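Acetyl-CoA acetyltransferase (Elizabethkingia anophelis NUHP1, PDB 6BN2) probably catalyses the thiolase reaction that interconverts two acetyl-CoA molecules with acetoacetyl-CoA and free CoA. Local coordinates at residues 54-66 against 113-125. Numbering follows the deposited sequence.
Sequences AEIQDVYMGNVLQ and GDVEAIVAGGMEN
Val119, Glu124 and Gln57 bury the most surface where residues 54-66 run alongside 113-125, and each secures a different part of the pairing. In the middle, Val119 receives Tyr60 N on its carbonyl O at 2.9 Å and gives its own N-H to Asp58 O, so one residue bonds both ways in a parallel strand pair of a mixed sheet. Its CG2, placed beside the backbone N, comes within 3.8 Å of both CG2 and CD1 of Ile56, while CG1 lies alongside CG1 of Val59. On the other face of the sheet, Ile118 CD1 sits over the Tyr60 ring, 4.1 Å from its centroid, a CH-pi contact. These strands, 59-62 and 117-125, belong to the N-terminal half of the thiolase fold; strand 89-93 and helix 98-111 lie between them in sequence, and 59-62 lies between 89-93 and 117-125 in the sheet. Further along, Gly121 leaves room for the bent side chain of Met61, whose SD reaches 3.6 Å from Gly121 C. Beyond the last bridge, Glu124 turns back at chi2 (78°) to present its carboxylate to the opposing loop: OE1 accepts Val64 N at 2.8 Å through its syn lone pair, and OE2 accepts Leu65 N, which lies 33° out of the carboxylate plane. The Val64 side chain lies about 8 Å from that of His356, the predicted proton acceptor. At the far end Gln57, extended beyond CG, carries OE1 to Glu116 N at 2.7 Å, with a weak second bond from Ala117 N, while its backbone N-H binds Ala117 O and NE2 donates to a water.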
ATOM      1  N   ALA A  54      -6.693  20.650   8.642  1.00 18.22           N
ATOM      2  CA  ALA A  54      -5.245  20.821   8.669  1.00 21.40           C
ATOM      3  C   ALA A  54      -4.593  20.174   9.885  1.00 20.81           C
ATOM      4  O   ALA A  54      -3.357  20.117   9.949  1.00 20.75           O
ATOM      5  CB  ALA A  54      -4.882  22.308   8.609  1.00 24.00           C
ATOM      6  N   GLU A  55      -5.376  19.676  10.848  1.00 17.64           N
ATOM      7  CA  GLU A  55      -4.766  18.940  11.948  1.00 17.64           C
ATOM      8  C   GLU A  55      -4.285  17.555  11.524  1.00 16.84           C
ATOM      9  O   GLU A  55      -3.453  16.960  12.229  1.00 18.19           O
ATOM     10  CB  GLU A  55      -5.759  18.790  13.095  1.00 15.68           C
ATOM     11  CG  GLU A  55      -6.134  20.104  13.797  1.00 19.24           C
ATOM     12  CD  GLU A  55      -5.079  20.591  14.781  1.00 30.17           C
ATOM     13  OE1 GLU A  55      -4.061  19.892  14.972  1.00 30.05           O
ATOM     14  OE2 GLU A  55      -5.282  21.668  15.387  1.00 30.65           O
ATOM     15  N   ILE A  56      -4.796  17.026  10.409  1.00 14.47           N
ATOM     16  CA  ILE A  56      -4.461  15.666   9.970  1.00 15.35           C
ATOM     17  C   ILE A  56      -3.069  15.657   9.349  1.00 15.16           C
ATOM     18  O   ILE A  56      -2.796  16.412   8.409  1.00 16.83           O
ATOM     19  CB  ILE A  56      -5.509  15.144   8.975  1.00 15.10           C
ATOM     20  CG1 ILE A  56      -6.875  15.024   9.651  1.00 14.58           C
ATOM     21  CG2 ILE A  56      -5.072  13.789   8.397  1.00 15.05           C
ATOM     22  CD1 ILE A  56      -6.848  14.192  10.950  1.00 16.31           C
ATOM     23  N   GLN A  57      -2.184  14.787   9.852  1.00 13.47           N
ATOM     24  CA  GLN A  57      -0.786  14.809   9.403  1.00 15.01           C
ATOM     25  C   GLN A  57      -0.443  13.720   8.398  1.00 12.36           C
ATOM     26  O   GLN A  57       0.649  13.764   7.803  1.00 15.39           O
ATOM     27  CB  GLN A  57       0.152  14.699  10.606  1.00 14.00           C
ATOM     28  CG  GLN A  57       0.104  15.956  11.471  1.00 16.22           C
ATOM     29  CD  GLN A  57       0.868  15.770  12.766  1.00 18.76           C
ATOM     30  OE1 GLN A  57       0.299  15.378  13.786  1.00 18.89           O
ATOM     31  NE2 GLN A  57       2.176  16.027  12.725  1.00 21.88           N
ATOM     32  N   ASP A  58      -1.332  12.754   8.192  1.00 13.58           N
ATOM     33  CA  ASP A  58      -1.109  11.668   7.245  1.00 14.16           C
ATOM     34  C   ASP A  58      -2.453  10.985   7.050  1.00 15.38           C
ATOM     35  O   ASP A  58      -3.374  11.140   7.861  1.00 13.10           O
ATOM     36  CB  ASP A  58      -0.049  10.670   7.751  1.00 12.62           C
ATOM     37  CG  ASP A  58       0.786  10.054   6.619  1.00 17.32           C
ATOM     38  OD1 ASP A  58       0.293   9.949   5.472  1.00 15.69           O
ATOM     39  OD2 ASP A  58       1.935   9.641   6.904  1.00 17.13           O
ATOM     40  N   VAL A  59      -2.556  10.247   5.956  1.00 13.26           N
ATOM     41  CA  VAL A  59      -3.758   9.499   5.596  1.00 12.48           C
ATOM     42  C   VAL A  59      -3.283   8.160   5.064  1.00 13.11           C
ATOM     43  O   VAL A  59      -2.542   8.127   4.073  1.00 12.43           O
ATOM     44  CB  VAL A  59      -4.585  10.208   4.511  1.00 13.73           C
ATOM     45  CG1 VAL A  59      -5.797   9.337   4.102  1.00 14.41           C
ATOM     46  CG2 VAL A  59      -5.060  11.608   4.961  1.00 14.60           C
ATOM     47  N   TYR A  60      -3.724   7.065   5.687  1.00 12.81           N
ATOM     48  CA  TYR A  60      -3.449   5.712   5.196  1.00 12.33           C
ATOM     49  C   TYR A  60      -4.773   5.081   4.807  1.00 13.54           C
ATOM     50  O   TYR A  60      -5.663   4.960   5.654  1.00 14.25           O
ATOM     51  CB  TYR A  60      -2.795   4.824   6.253  1.00 11.37           C
ATOM     52  CG  TYR A  60      -1.415   5.226   6.732  1.00 11.65           C
ATOM     53  CD1 TYR A  60      -0.881   4.633   7.870  1.00 12.48           C
ATOM     54  CD2 TYR A  60      -0.656   6.194   6.069  1.00 12.20           C
ATOM     55  CE1 TYR A  60       0.368   4.970   8.337  1.00 13.59           C
ATOM     56  CE2 TYR A  60       0.604   6.548   6.542  1.00 13.77           C
ATOM     57  CZ  TYR A  60       1.114   5.930   7.669  1.00 15.20           C
ATOM     58  OH  TYR A  60       2.384   6.246   8.143  1.00 14.49           O
ATOM     59  N   MET A  61      -4.914   4.675   3.545  1.00 10.77           N
ATOM     60  CA  MET A  61      -6.152   4.034   3.103  1.00 10.85           C
ATOM     61  C   MET A  61      -5.865   2.666   2.508  1.00 10.82           C
ATOM     62  O   MET A  61      -5.090   2.552   1.547  1.00 12.57           O
ATOM     63  CB  MET A  61      -6.896   4.900   2.078  1.00 12.02           C
ATOM     64  CG  MET A  61      -7.447   6.197   2.677  1.00 13.37           C
ATOM     65  SD  MET A  61      -8.723   5.945   3.967  1.00 13.29           S
ATOM     66  CE  MET A  61     -10.190   5.758   2.923  1.00 14.87           C
ATOM     67  N   GLY A  62      -6.529   1.645   3.047  1.00 10.67           N
ATOM     68  CA  GLY A  62      -6.499   0.329   2.415  1.00 10.85           C
ATOM     69  C   GLY A  62      -7.238   0.348   1.085  1.00 10.81           C
ATOM     70  O   GLY A  62      -8.250   1.026   0.924  1.00 11.82           O
ATOM     71  N   ASN A  63      -6.707  -0.403   0.118  1.00 10.42           N
ATOM     72  CA  ASN A  63      -7.277  -0.407  -1.230  1.00 11.49           C
ATOM     73  C   ASN A  63      -6.638  -1.568  -1.984  1.00 12.09           C
ATOM     74  O   ASN A  63      -5.446  -1.514  -2.268  1.00 14.07           O
ATOM     75  CB  ASN A  63      -6.983   0.952  -1.870  1.00 11.66           C
ATOM     76  CG  ASN A  63      -7.691   1.185  -3.199  1.00 13.82           C
ATOM     77  OD1 ASN A  63      -8.644   0.492  -3.607  1.00 18.77           O
ATOM     78  ND2 ASN A  63      -7.227   2.192  -3.875  1.00 10.44           N
ATOM     79  N   VAL A  64      -7.391  -2.642  -2.245  1.00 10.47           N
ATOM     80  CA  VAL A  64      -6.770  -3.862  -2.755  1.00  9.73           C
ATOM     81  C   VAL A  64      -6.629  -3.814  -4.270  1.00 11.96           C
ATOM     82  O   VAL A  64      -5.651  -4.338  -4.832  1.00 13.34           O
ATOM     83  CB  VAL A  64      -7.586  -5.086  -2.326  1.00 10.36           C
ATOM     84  CG1 VAL A  64      -6.968  -6.362  -2.914  1.00 12.76           C
ATOM     85  CG2 VAL A  64      -7.619  -5.153  -0.801  1.00 11.94           C
ATOM     86  N   LEU A  65      -7.599  -3.206  -4.952  1.00 11.25           N
ATOM     87  CA  LEU A  65      -7.727  -3.305  -6.409  1.00 12.53           C
ATOM     88  C   LEU A  65      -7.630  -1.892  -6.971  1.00 10.39           C
ATOM     89  O   LEU A  65      -8.634  -1.206  -7.190  1.00 14.35           O
ATOM     90  CB  LEU A  65      -9.064  -4.023  -6.780  1.00 14.56           C
ATOM     91  CG  LEU A  65      -9.095  -5.433  -6.180  1.00 15.36           C
ATOM     92  CD1 LEU A  65     -10.495  -6.016  -6.220  1.00 19.54           C
ATOM     93  CD2 LEU A  65      -8.098  -6.371  -6.889  1.00 16.52           C
ATOM     94  N   GLN A  66      -6.391  -1.441  -7.163  1.00 11.44           N
ATOM     95  CA  GLN A  66      -6.107  -0.043  -7.476  1.00 12.09           C
ATOM     96  C   GLN A  66      -6.143   0.255  -8.970  1.00 13.35           C
ATOM     97  O   GLN A  66      -6.038   1.424  -9.351  1.00 13.38           O
ATOM     98  CB  GLN A  66      -4.735   0.330  -6.907  1.00 12.36           C
ATOM     99  CG  GLN A  66      -4.710   0.166  -5.368  1.00 12.77           C
ATOM    100  CD  GLN A  66      -3.334   0.274  -4.739  1.00 15.02           C
ATOM    101  OE1 GLN A  66      -2.357   0.632  -5.397  1.00 15.24           O
ATOM    102  NE2 GLN A  66      -3.252  -0.037  -3.439  1.00 13.25           N
ATOM    103  N   GLY A 113       6.099   8.535  17.649  1.00 19.95           N
ATOM    104  CA  GLY A 113       6.290   9.941  17.924  1.00 21.63           C
ATOM    105  C   GLY A 113       6.173  10.856  16.729  1.00 20.09           C
ATOM    106  O   GLY A 113       6.420  12.060  16.868  1.00 21.45           O
ATOM    107  N   ASP A 114       5.778  10.336  15.568  1.00 18.42           N
ATOM    108  CA  ASP A 114       5.906  11.105  14.337  1.00 17.68           C
ATOM    109  C   ASP A 114       4.680  11.932  14.004  1.00 18.87           C
ATOM    110  O   ASP A 114       4.813  12.967  13.336  1.00 19.78           O
ATOM    111  CB  ASP A 114       6.205  10.174  13.164  1.00 17.96           C
ATOM    112  CG  ASP A 114       7.562   9.553  13.277  1.00 20.46           C
ATOM    113  OD1 ASP A 114       8.525  10.319  13.477  1.00 24.26           O
ATOM    114  OD2 ASP A 114       7.652   8.311  13.180  1.00 20.19           O
ATOM    115  N   VAL A 115       3.491  11.507  14.433  1.00 16.23           N
ATOM    116  CA  VAL A 115       2.275  12.275  14.178  1.00 16.74           C
ATOM    117  C   VAL A 115       1.423  12.296  15.439  1.00 17.86           C
ATOM    118  O   VAL A 115       1.479  11.380  16.268  1.00 17.41           O
ATOM    119  CB  VAL A 115       1.441  11.706  13.011  1.00 16.43           C
ATOM    120  CG1 VAL A 115       2.258  11.716  11.690  1.00 17.54           C
ATOM    121  CG2 VAL A 115       0.951  10.306  13.357  1.00 18.04           C
ATOM    122  N   GLU A 116       0.617  13.355  15.564  1.00 16.12           N
ATOM    123  CA  GLU A 116      -0.349  13.494  16.649  1.00 17.16           C
ATOM    124  C   GLU A 116      -1.781  13.241  16.202  1.00 18.01           C
ATOM    125  O   GLU A 116      -2.637  12.971  17.049  1.00 17.21           O
ATOM    126  CB  GLU A 116      -0.270  14.899  17.255  1.00 19.86           C
ATOM    127  CG  GLU A 116       1.119  15.265  17.773  1.00 21.29           C
ATOM    128  CD  GLU A 116       1.484  14.510  19.029  1.00 26.83           C
ATOM    129  OE1 GLU A 116       0.743  14.614  20.052  1.00 28.42           O
ATOM    130  OE2 GLU A 116       2.523  13.823  19.003  1.00 29.20           O
ATOM    131  N   ALA A 117      -2.060  13.322  14.900  1.00 15.96           N
ATOM    132  CA  ALA A 117      -3.403  13.081  14.389  1.00 13.62           C
ATOM    133  C   ALA A 117      -3.260  12.515  12.992  1.00 13.87           C
ATOM    134  O   ALA A 117      -2.486  13.052  12.192  1.00 14.90           O
ATOM    135  CB  ALA A 117      -4.250  14.364  14.352  1.00 15.81           C
ATOM    136  N   ILE A 118      -4.003  11.444  12.708  1.00 12.39           N
ATOM    137  CA  ILE A 118      -3.821  10.702  11.466  1.00 13.32           C
ATOM    138  C   ILE A 118      -5.144  10.039  11.099  1.00 13.86           C
ATOM    139  O   ILE A 118      -5.909   9.626  11.980  1.00 14.86           O
ATOM    140  CB  ILE A 118      -2.658   9.690  11.612  1.00 12.00           C
ATOM    141  CG1 ILE A 118      -2.429   8.908  10.307  1.00 12.13           C
ATOM    142  CG2 ILE A 118      -2.863   8.744  12.794  1.00 15.11           C
ATOM    143  CD1 ILE A 118      -1.045   8.193  10.285  1.00 13.77           C
ATOM    144  N   VAL A 119      -5.435   9.978   9.794  1.00 11.45           N
ATOM    145  CA  VAL A 119      -6.622   9.294   9.273  1.00 11.20           C
ATOM    146  C   VAL A 119      -6.202   7.920   8.782  1.00 12.07           C
ATOM    147  O   VAL A 119      -5.183   7.788   8.087  1.00 13.08           O
ATOM    148  CB  VAL A 119      -7.270  10.090   8.126  1.00 13.72           C
ATOM    149  CG1 VAL A 119      -8.268   9.215   7.347  1.00 15.91           C
ATOM    150  CG2 VAL A 119      -7.944  11.375   8.646  1.00 14.26           C
ATOM    151  N   ALA A 120      -6.985   6.893   9.130  1.00 12.09           N
ATOM    152  CA  ALA A 120      -6.743   5.555   8.597  1.00 11.90           C
ATOM    153  C   ALA A 120      -8.076   4.919   8.237  1.00 12.99           C
ATOM    154  O   ALA A 120      -9.061   5.063   8.969  1.00 13.64           O
ATOM    155  CB  ALA A 120      -5.986   4.659   9.605  1.00 11.96           C
ATOM    156  N   GLY A 121      -8.094   4.180   7.134  1.00 11.84           N
ATOM    157  CA  GLY A 121      -9.333   3.545   6.714  1.00 11.66           C
ATOM    158  C   GLY A 121      -9.112   2.706   5.477  1.00 11.17           C
ATOM    159  O   GLY A 121      -8.018   2.172   5.268  1.00 11.91           O
ATOM    160  N   GLY A 122     -10.146   2.579   4.654  1.00 11.34           N
ATOM    161  CA  GLY A 122     -10.045   1.746   3.470  1.00 12.36           C
ATOM    162  C   GLY A 122     -11.198   2.025   2.538  1.00 12.17           C
ATOM    163  O   GLY A 122     -12.212   2.633   2.922  1.00 11.76           O
ATOM    164  N   MET A 123     -11.031   1.573   1.298  1.00 10.98           N
ATOM    165  CA  MET A 123     -11.988   1.898   0.254  1.00 11.98           C
ATOM    166  C   MET A 123     -11.888   0.849  -0.845  1.00 12.48           C
ATOM    167  O   MET A 123     -10.802   0.337  -1.129  1.00 12.13           O
ATOM    168  CB  MET A 123     -11.709   3.305  -0.316  1.00 10.59           C
ATOM    169  CG  MET A 123     -10.310   3.443  -0.956  1.00 11.79           C
ATOM    170  SD  MET A 123      -9.854   5.181  -1.168  1.00 14.35           S
ATOM    171  CE  MET A 123      -8.131   5.014  -1.736  1.00 13.23           C
ATOM    172  N   GLU A 124     -13.020   0.568  -1.488  1.00 13.89           N
ATOM    173  CA  GLU A 124     -13.004  -0.367  -2.601  1.00 12.29           C
ATOM    174  C   GLU A 124     -14.252  -0.141  -3.432  1.00 12.51           C
ATOM    175  O   GLU A 124     -15.350   0.010  -2.890  1.00 13.16           O
ATOM    176  CB  GLU A 124     -12.960  -1.828  -2.125  1.00 12.45           C
ATOM    177  CG  GLU A 124     -12.267  -2.753  -3.137  1.00 12.18           C
ATOM    178  CD  GLU A 124     -10.742  -2.627  -3.064  1.00 14.06           C
ATOM    179  OE1 GLU A 124     -10.164  -2.962  -2.000  1.00 13.46           O
ATOM    180  OE2 GLU A 124     -10.137  -2.167  -4.052  1.00 13.50           O
ATOM    181  N   ASN A 125     -14.088  -0.137  -4.748  1.00 12.62           N
ATOM    182  CA  ASN A 125     -15.245  -0.244  -5.630  1.00 13.11           C
ATOM    183  C   ASN A 125     -14.988  -1.457  -6.514  1.00 14.34           C
ATOM    184  O   ASN A 125     -14.262  -1.376  -7.510  1.00 14.49           O
ATOM    185  CB  ASN A 125     -15.477   1.025  -6.438  1.00 13.83           C
ATOM    186  CG  ASN A 125     -16.775   0.952  -7.199  1.00 16.95           C
ATOM    187  OD1 ASN A 125     -17.007  -0.024  -7.897  1.00 15.81           O
ATOM    188  ND2 ASN A 125     -17.659   1.939  -7.011  1.00 16.38           N
TER
HETATM  189  O   HOH W   1       3.860  15.830  15.077  1.00 24.53           O